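Local coordinates for protein nonribosomal peptide synthase (Streptomyces sp. MJ635-86F5, PDB 5JJP) that adenylates an aliphatic beta-amino acid, presumably using ATP, as the activating step before the building block is passed on, at residues 29-34 / 203-208; 211-216 / 358-363; 195-200 / 330-335. All blocks are in the same frame, centred on the assembly; numbering follows the deposited sequence.

Contact 1: 29-34 / 203-208; sequences GNLRDY and ANIAFH
L31 and I205 mark the closest backbone approach, with their CA atoms 6.3 Å apart, where the first turn of helix 31-37 meets the side of helix 201-212. That first turn is tied off by N30 at the N-cap. Its OD1 accepts from R32 N at 2.9 Å along a lone pair in the carbonyl plane, nearly straight at 164°, while its backbone O takes both D33 N and Y34 N. H201, at the start of the partner helix, binds L31 N through ND1, so both helices help to fix this end.

No hydrogen bond joins the two segments; I205 does most of the work. Its CG1 lies beside the backbone N (chi1 -74°) and reaches L31 CD2 at 3.6 Å, the two side chains sliding past each other in opposite directions. CG1 also touches Y34 CB, and I205 CD1 pushes on to the N30 backbone, 3.7 Å from N30 C. The other branch, CG2, stands over one face of the Y34 ring, 4.2 Å from its centroid, a CH-pi contact offset toward the rim. Beyond I205 the ring slants across the helix, with Y34 CE2 3.7 Å from H208 CB, and its OH goes on to bond R212. L31 CD2 also lies 3.7 Å from N204 ND2, crossing that side chain at about a right angle.

H208 leans on A239 and L240 of helix 232-243, and L31 on F105 of helix 95-107. Such buried helix-on-helix packing is consistent with the middle helical layer of the five-layered alpha-beta-alpha-beta-alpha sandwich of adenylation enzymes.

Contact 2: 211-216 / 358-363; sequences IRAHGL and AHHGAE
H214 reaches across from the type I turn R212-G215 at the end of helix 201-212 to the loop 358-363, and its ring makes the one hydrogen bond between them. From CB, CG lies beside the backbone N (chi1 -76°), which brings the imidazole up to the loop. CD2 passes 3.8 Å from H360 CB, CE1 comes 4.1 Å from H359 CA, and between them NE2 accepts from H360 N at 2.9 Å. The donor sits only 3° out of the ring plane, although the bond is somewhat bent at the hydrogen, 146°. An accepting NE2 is consistent with a neutral ring.

With an alanine here, H360 N would probably lose its acceptor and a gap would open against H359 CA and H360 CB. The turn gripped by H214 is type II, from H359 to A362, with G361 at positive phi. H359 braces this turn from within, since its ND1 donates to H360 O at 2.9 Å from well above the carbonyl plane.

Two weaker contacts accompany the bond: A213 CB makes a CH-pi contact over one face of the H360 ring, 4.2 Å from the centroid, and I211 CD1 meets H359 CB at 3.9 Å.

Behind this contact, H214 rests on V339 of strand 338-341 and I211 on L240 of helix 232-243, while the H359 backbone bonds A337. The loop leading into strand 363-367 is thus held against the end of helix 201-212.

Contact 3: 195-200 / 330-335; sequences KGVVMS and GATESM
V197 and M199 point from one face of strand 196-200 onto the loop 330-335, and both segments carry signatures of the adenylation fold. The strand continues the Gly-rich, Lys-containing phosphate-binding loop motif, and the loop holds the Gly-Ala-Thr-Glu-Ser signature of the family; in relatives these two motifs lie around the ATP site. The strand is the middle one of a three-stranded antiparallel sheet, with 181-186 on one side and 393-394 on the other.

V197 has CG1 anti to its backbone N (chi1 171°), which sets both methyls against the loop. CG1 lies 3.8 Å from T332 CG2 and equally far from T332 O. The other methyl, CG2, comes within 4.1 Å of E333 CD. T332 answers with its own methyl: CG2 turns to the valine, while OG1 lies beside the backbone N, farther from the strand. I185 of strand 181-186 also touches T332.

E333 sets out away from the strand and then bends at chi2 (86°), so that V197 CG2 lies over a face of its carboxylate, the two side chains crossing at about a right angle. OE2 has its partner outside the contact, the OH of Y394, whose ring also receives K195 in a cation-pi interaction. K195 NZ itself remains 6.4 Å from E333 OE2, too far for a salt bridge.

M199 follows a different course. After an extended start it folds at chi2 and again at chi3 (68°), which curls the terminal methyl back against the loop's backbone, while its CG packs on N204 CB of helix 201-212. The loop is itself tightened here by the bond from S334 N to A331 O, 3.0 Å. Against this turn the methionine methyl CE rests on two successive carbonyl oxygens, 3.4 Å from T332 O and 3.6 Å from E333 O.

How the contacts relate
Helix 201-212 runs through the set: its early turns serve contact 1, its last turn opens contact 2, and strand 196-200 of contact 3 leads directly into it. Contact 1 is the buried one and mostly apolar, whereas contact 2 has exposed residues at its rim and relies on a hydrogen-bonded histidine; contact 3 lies between these, with hydrocarbon against loop carbonyls. Contacts 1 and 2 meet through Y34 and R212, and where F207 packs on H359. F207 and N204 also touch M335 SD, joining contact 1 to contact 3. Contacts 2 and 3 do not touch, their nearest atoms being about 6 Å apart.

Contact 1: 29-34 / 203-208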
# COMPACT_ATOMS: atom_id res chain seq x y z
N GLY A 29 -15.45 -3.81 7.80
CA GLY A 29 -15.14 -5.12 8.33
C GLY A 29 -14.23 -5.92 7.43
O GLY A 29 -13.65 -6.93 7.89
N ASN A 30 -14.07 -5.46 6.19
CA ASN A 30 -13.27 -6.15 5.16
C ASN A 30 -12.84 -5.15 4.12
O ASN A 30 -13.60 -4.28 3.68
CB ASN A 30 -14.11 -7.23 4.52
CG ASN A 30 -13.28 -8.21 3.67
OD1 ASN A 30 -12.69 -7.85 2.63
ND2 ASN A 30 -13.20 -9.46 4.14
N LEU A 31 -11.59 -5.22 3.73
CA LEU A 31 -11.02 -4.27 2.76
C LEU A 31 -11.83 -4.26 1.48
O LEU A 31 -11.85 -3.24 0.79
CB LEU A 31 -9.55 -4.63 2.42
CG LEU A 31 -8.62 -4.17 3.54
CD1 LEU A 31 -7.28 -4.88 3.54
CD2 LEU A 31 -8.42 -2.66 3.45
N ARG A 32 -12.48 -5.37 1.18
CA ARG A 32 -13.23 -5.49 -0.02
C ARG A 32 -14.36 -4.49 0.04
O ARG A 32 -14.69 -3.88 -0.97
CB ARG A 32 -13.77 -6.92 -0.15
CG ARG A 32 -14.88 -7.12 -1.14
CD ARG A 32 -14.36 -7.11 -2.54
NE ARG A 32 -15.46 -7.42 -3.44
CZ ARG A 32 -16.39 -6.56 -3.81
NH1 ARG A 32 -16.35 -5.33 -3.37
NH2 ARG A 32 -17.35 -6.94 -4.65
N ASP A 33 -14.95 -4.36 1.22
CA ASP A 33 -16.09 -3.48 1.40
C ASP A 33 -15.61 -2.06 1.54
O ASP A 33 -16.09 -1.15 0.84
CB ASP A 33 -16.95 -3.88 2.59
CG ASP A 33 -17.41 -5.34 2.51
OD1 ASP A 33 -17.70 -5.85 1.42
OD2 ASP A 33 -17.48 -5.98 3.57
N TYR A 34 -14.63 -1.86 2.43
CA TYR A 34 -14.18 -0.51 2.73
C TYR A 34 -13.66 0.17 1.47
O TYR A 34 -13.97 1.33 1.23
CB TYR A 34 -13.16 -0.44 3.90
CG TYR A 34 -12.87 1.00 4.26
CD1 TYR A 34 -13.75 1.72 5.05
CD2 TYR A 34 -11.76 1.67 3.74
CE1 TYR A 34 -13.50 3.05 5.36
CE2 TYR A 34 -11.48 3.00 4.06
CZ TYR A 34 -12.37 3.70 4.85
OH TYR A 34 -12.15 5.01 5.17
N ALA A 203 -6.52 -3.45 10.42
CA ALA A 203 -5.38 -2.54 10.56
C ALA A 203 -5.26 -1.70 9.32
O ALA A 203 -4.97 -0.50 9.42
CB ALA A 203 -4.10 -3.28 10.81
N ASN A 204 -5.38 -2.31 8.17
CA ASN A 204 -5.22 -1.56 6.95
C ASN A 204 -6.40 -0.63 6.70
O ASN A 204 -6.23 0.51 6.26
CB ASN A 204 -4.91 -2.45 5.73
CG ASN A 204 -4.28 -1.64 4.60
OD1 ASN A 204 -3.32 -0.86 4.82
ND2 ASN A 204 -4.85 -1.75 3.44
N ILE A 205 -7.59 -1.07 7.09
CA ILE A 205 -8.76 -0.19 7.06
C ILE A 205 -8.53 1.02 7.96
O ILE A 205 -8.87 2.16 7.60
CB ILE A 205 -10.02 -0.97 7.43
CG1 ILE A 205 -10.43 -1.88 6.28
CG2 ILE A 205 -11.18 -0.01 7.70
CD1 ILE A 205 -11.42 -2.93 6.67
N ALA A 206 -7.86 0.81 9.08
CA ALA A 206 -7.65 1.94 10.03
C ALA A 206 -6.70 2.95 9.42
O ALA A 206 -6.85 4.13 9.60
CB ALA A 206 -7.12 1.42 11.36
N PHE A 207 -5.73 2.46 8.68
CA PHE A 207 -4.85 3.28 7.95
C PHE A 207 -5.62 4.20 6.94
O PHE A 207 -5.44 5.39 6.95
CB PHE A 207 -3.85 2.45 7.21
CG PHE A 207 -2.91 3.26 6.39
CD1 PHE A 207 -1.96 4.05 6.98
CD2 PHE A 207 -3.04 3.30 4.99
CE1 PHE A 207 -1.12 4.87 6.22
CE2 PHE A 207 -2.21 4.09 4.23
CZ PHE A 207 -1.24 4.87 4.84
N HIS A 208 -6.41 3.62 6.06
CA HIS A 208 -7.13 4.40 5.06
C HIS A 208 -8.10 5.38 5.74
O HIS A 208 -8.19 6.52 5.35
CB HIS A 208 -7.82 3.47 4.09
CG HIS A 208 -6.85 2.69 3.29
ND1 HIS A 208 -5.95 3.31 2.44
CD2 HIS A 208 -6.52 1.38 3.31
CE1 HIS A 208 -5.16 2.40 1.92
NE2 HIS A 208 -5.46 1.22 2.45

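Contact 2: 211-216 / 358-363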
# COMPACT_ATOMS: atom_id res chain seq x y z
N ILE A 211 -5.95 8.28 6.98
CA ILE A 211 -5.36 9.09 5.94
C ILE A 211 -6.41 9.95 5.18
O ILE A 211 -6.15 11.09 4.90
CB ILE A 211 -4.52 8.21 4.99
CG1 ILE A 211 -3.21 7.77 5.69
CG2 ILE A 211 -4.14 8.96 3.73
CD1 ILE A 211 -2.19 8.87 5.92
N ARG A 212 -7.60 9.43 4.96
CA ARG A 212 -8.64 10.19 4.35
C ARG A 212 -9.07 11.38 5.14
O ARG A 212 -9.66 12.29 4.60
CB ARG A 212 -9.86 9.30 4.08
CG ARG A 212 -9.65 8.33 2.93
CD ARG A 212 -10.83 7.41 2.81
NE ARG A 212 -11.98 8.07 2.21
CZ ARG A 212 -13.24 7.61 2.27
NH1 ARG A 212 -13.54 6.53 2.99
NH2 ARG A 212 -14.20 8.28 1.63
N ALA A 213 -8.82 11.38 6.44
CA ALA A 213 -9.12 12.55 7.25
C ALA A 213 -8.23 13.73 6.89
O ALA A 213 -8.53 14.83 7.29
CB ALA A 213 -8.98 12.27 8.75
N HIS A 214 -7.12 13.46 6.23
CA HIS A 214 -6.15 14.49 5.88
C HIS A 214 -6.46 15.09 4.51
O HIS A 214 -5.82 16.05 4.13
CB HIS A 214 -4.73 13.90 5.82
CG HIS A 214 -4.10 13.63 7.16
ND1 HIS A 214 -3.03 14.36 7.64
CD2 HIS A 214 -4.33 12.65 8.08
CE1 HIS A 214 -2.65 13.88 8.81
NE2 HIS A 214 -3.41 12.83 9.09
N GLY A 215 -7.35 14.48 3.73
CA GLY A 215 -7.71 15.03 2.42
C GLY A 215 -6.59 14.99 1.40
O GLY A 215 -6.38 15.95 0.66
N LEU A 216 -5.89 13.87 1.31
CA LEU A 216 -4.83 13.78 0.34
C LEU A 216 -5.37 13.52 -1.01
O LEU A 216 -4.71 13.88 -2.01
CB LEU A 216 -3.88 12.64 0.66
CG LEU A 216 -2.52 12.85 1.28
CD1 LEU A 216 -2.45 13.79 2.45
CD2 LEU A 216 -1.96 11.47 1.61
N ALA A 358 2.33 11.75 13.81
CA ALA A 358 1.65 10.60 13.23
C ALA A 358 0.34 11.02 12.58
O ALA A 358 -0.21 12.03 12.92
CB ALA A 358 1.38 9.56 14.29
N HIS A 359 -0.15 10.24 11.62
CA HIS A 359 -1.40 10.59 10.89
C HIS A 359 -2.57 10.48 11.83
O HIS A 359 -2.45 9.89 12.91
CB HIS A 359 -1.67 9.68 9.68
CG HIS A 359 -1.84 8.23 10.03
ND1 HIS A 359 -3.01 7.73 10.57
CD2 HIS A 359 -1.00 7.18 9.89
CE1 HIS A 359 -2.88 6.42 10.75
NE2 HIS A 359 -1.67 6.07 10.34
N HIS A 360 -3.70 11.01 11.39
CA HIS A 360 -4.83 11.17 12.24
C HIS A 360 -5.20 9.77 12.80
O HIS A 360 -5.26 8.77 12.04
CB HIS A 360 -5.93 11.82 11.43
CG HIS A 360 -7.14 12.10 12.22
ND1 HIS A 360 -8.13 11.15 12.42
CD2 HIS A 360 -7.52 13.20 12.90
CE1 HIS A 360 -9.07 11.67 13.20
NE2 HIS A 360 -8.72 12.91 13.50
N GLY A 361 -5.42 9.68 14.11
CA GLY A 361 -5.74 8.40 14.73
C GLY A 361 -4.55 7.60 15.27
O GLY A 361 -4.74 6.50 15.79
N ALA A 362 -3.35 8.12 15.10
CA ALA A 362 -2.13 7.46 15.56
C ALA A 362 -1.31 8.44 16.35
O ALA A 362 -1.63 9.63 16.36
CB ALA A 362 -1.32 6.96 14.39
N GLU A 363 -0.24 7.96 16.98
CA GLU A 363 0.68 8.81 17.73
C GLU A 363 2.06 8.18 17.76
O GLU A 363 2.23 6.96 17.97
CB GLU A 363 0.17 9.01 19.15
CG GLU A 363 0.81 10.15 19.95
CD GLU A 363 0.50 9.99 21.44
OE1 GLU A 363 1.15 9.12 22.09
OE2 GLU A 363 -0.40 10.70 21.96

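Contact 3: 195-200 / 330-335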
# COMPACT_ATOMS: atom_id res chain seq x y z
N LYS A 195 11.42 -11.34 6.47
CA LYS A 195 10.31 -11.53 7.40
C LYS A 195 8.95 -11.21 6.76
O LYS A 195 8.84 -10.32 5.91
CB LYS A 195 10.49 -10.65 8.61
CG LYS A 195 11.57 -11.09 9.54
CD LYS A 195 11.53 -10.22 10.78
CE LYS A 195 12.88 -10.13 11.49
NZ LYS A 195 12.95 -8.81 12.18
N GLY A 196 7.93 -11.93 7.17
CA GLY A 196 6.63 -11.83 6.57
C GLY A 196 5.76 -10.93 7.44
O GLY A 196 5.28 -11.34 8.49
N VAL A 197 5.52 -9.71 6.98
CA VAL A 197 4.67 -8.79 7.70
C VAL A 197 3.21 -9.15 7.44
O VAL A 197 2.76 -9.12 6.30
CB VAL A 197 4.99 -7.34 7.28
CG1 VAL A 197 3.96 -6.36 7.86
CG2 VAL A 197 6.37 -6.98 7.74
N VAL A 198 2.47 -9.43 8.50
CA VAL A 198 1.11 -9.88 8.38
C VAL A 198 0.21 -8.69 8.71
O VAL A 198 0.24 -8.19 9.81
CB VAL A 198 0.79 -11.03 9.37
CG1 VAL A 198 -0.65 -11.49 9.25
CG2 VAL A 198 1.75 -12.20 9.16
N MET A 199 -0.59 -8.25 7.72
CA MET A 199 -1.50 -7.10 7.96
C MET A 199 -2.95 -7.56 7.99
O MET A 199 -3.41 -8.17 7.06
CB MET A 199 -1.32 -6.06 6.86
CG MET A 199 -1.99 -4.75 7.16
SD MET A 199 -1.32 -3.91 8.63
CE MET A 199 0.32 -3.51 7.98
N SER A 200 -3.67 -7.24 9.06
CA SER A 200 -5.08 -7.57 9.15
C SER A 200 -5.93 -6.59 8.30
O SER A 200 -5.48 -5.51 7.93
CB SER A 200 -5.55 -7.50 10.62
OG SER A 200 -5.71 -6.16 11.10
N GLY A 330 7.11 6.18 6.95
CA GLY A 330 6.70 4.96 7.67
C GLY A 330 7.24 3.70 7.06
O GLY A 330 8.07 3.75 6.17
N ALA A 331 6.71 2.58 7.51
CA ALA A 331 7.15 1.29 7.06
C ALA A 331 6.02 0.32 6.76
O ALA A 331 4.84 0.55 7.09
CB ALA A 331 8.07 0.68 8.11
N THR A 332 6.40 -0.79 6.16
CA THR A 332 5.47 -1.86 5.92
C THR A 332 4.64 -2.28 7.12
O THR A 332 3.48 -2.67 6.99
CB THR A 332 6.22 -3.08 5.42
OG1 THR A 332 7.03 -2.67 4.32
CG2 THR A 332 5.24 -4.17 4.97
N GLU A 333 5.26 -2.24 8.30
CA GLU A 333 4.59 -2.68 9.49
C GLU A 333 3.36 -1.90 9.80
O GLU A 333 2.54 -2.39 10.59
CB GLU A 333 5.53 -2.71 10.69
CG GLU A 333 6.46 -3.94 10.72
CD GLU A 333 7.75 -3.74 9.90
OE1 GLU A 333 7.83 -2.78 9.09
OE2 GLU A 333 8.71 -4.52 10.12
N SER A 334 3.22 -0.69 9.28
CA SER A 334 1.97 0.09 9.47
C SER A 334 1.40 0.65 8.16
O SER A 334 0.42 1.41 8.16
CB SER A 334 2.15 1.25 10.43
OG SER A 334 3.14 2.13 9.95
N MET A 335 2.00 0.22 7.05
CA MET A 335 1.90 0.86 5.73
C MET A 335 2.52 2.22 5.69
O MET A 335 3.40 2.44 4.89
CB MET A 335 0.46 0.88 5.20
CG MET A 335 0.41 1.42 3.78
SD MET A 335 -1.02 0.86 2.84
CE MET A 335 -0.42 -0.66 2.07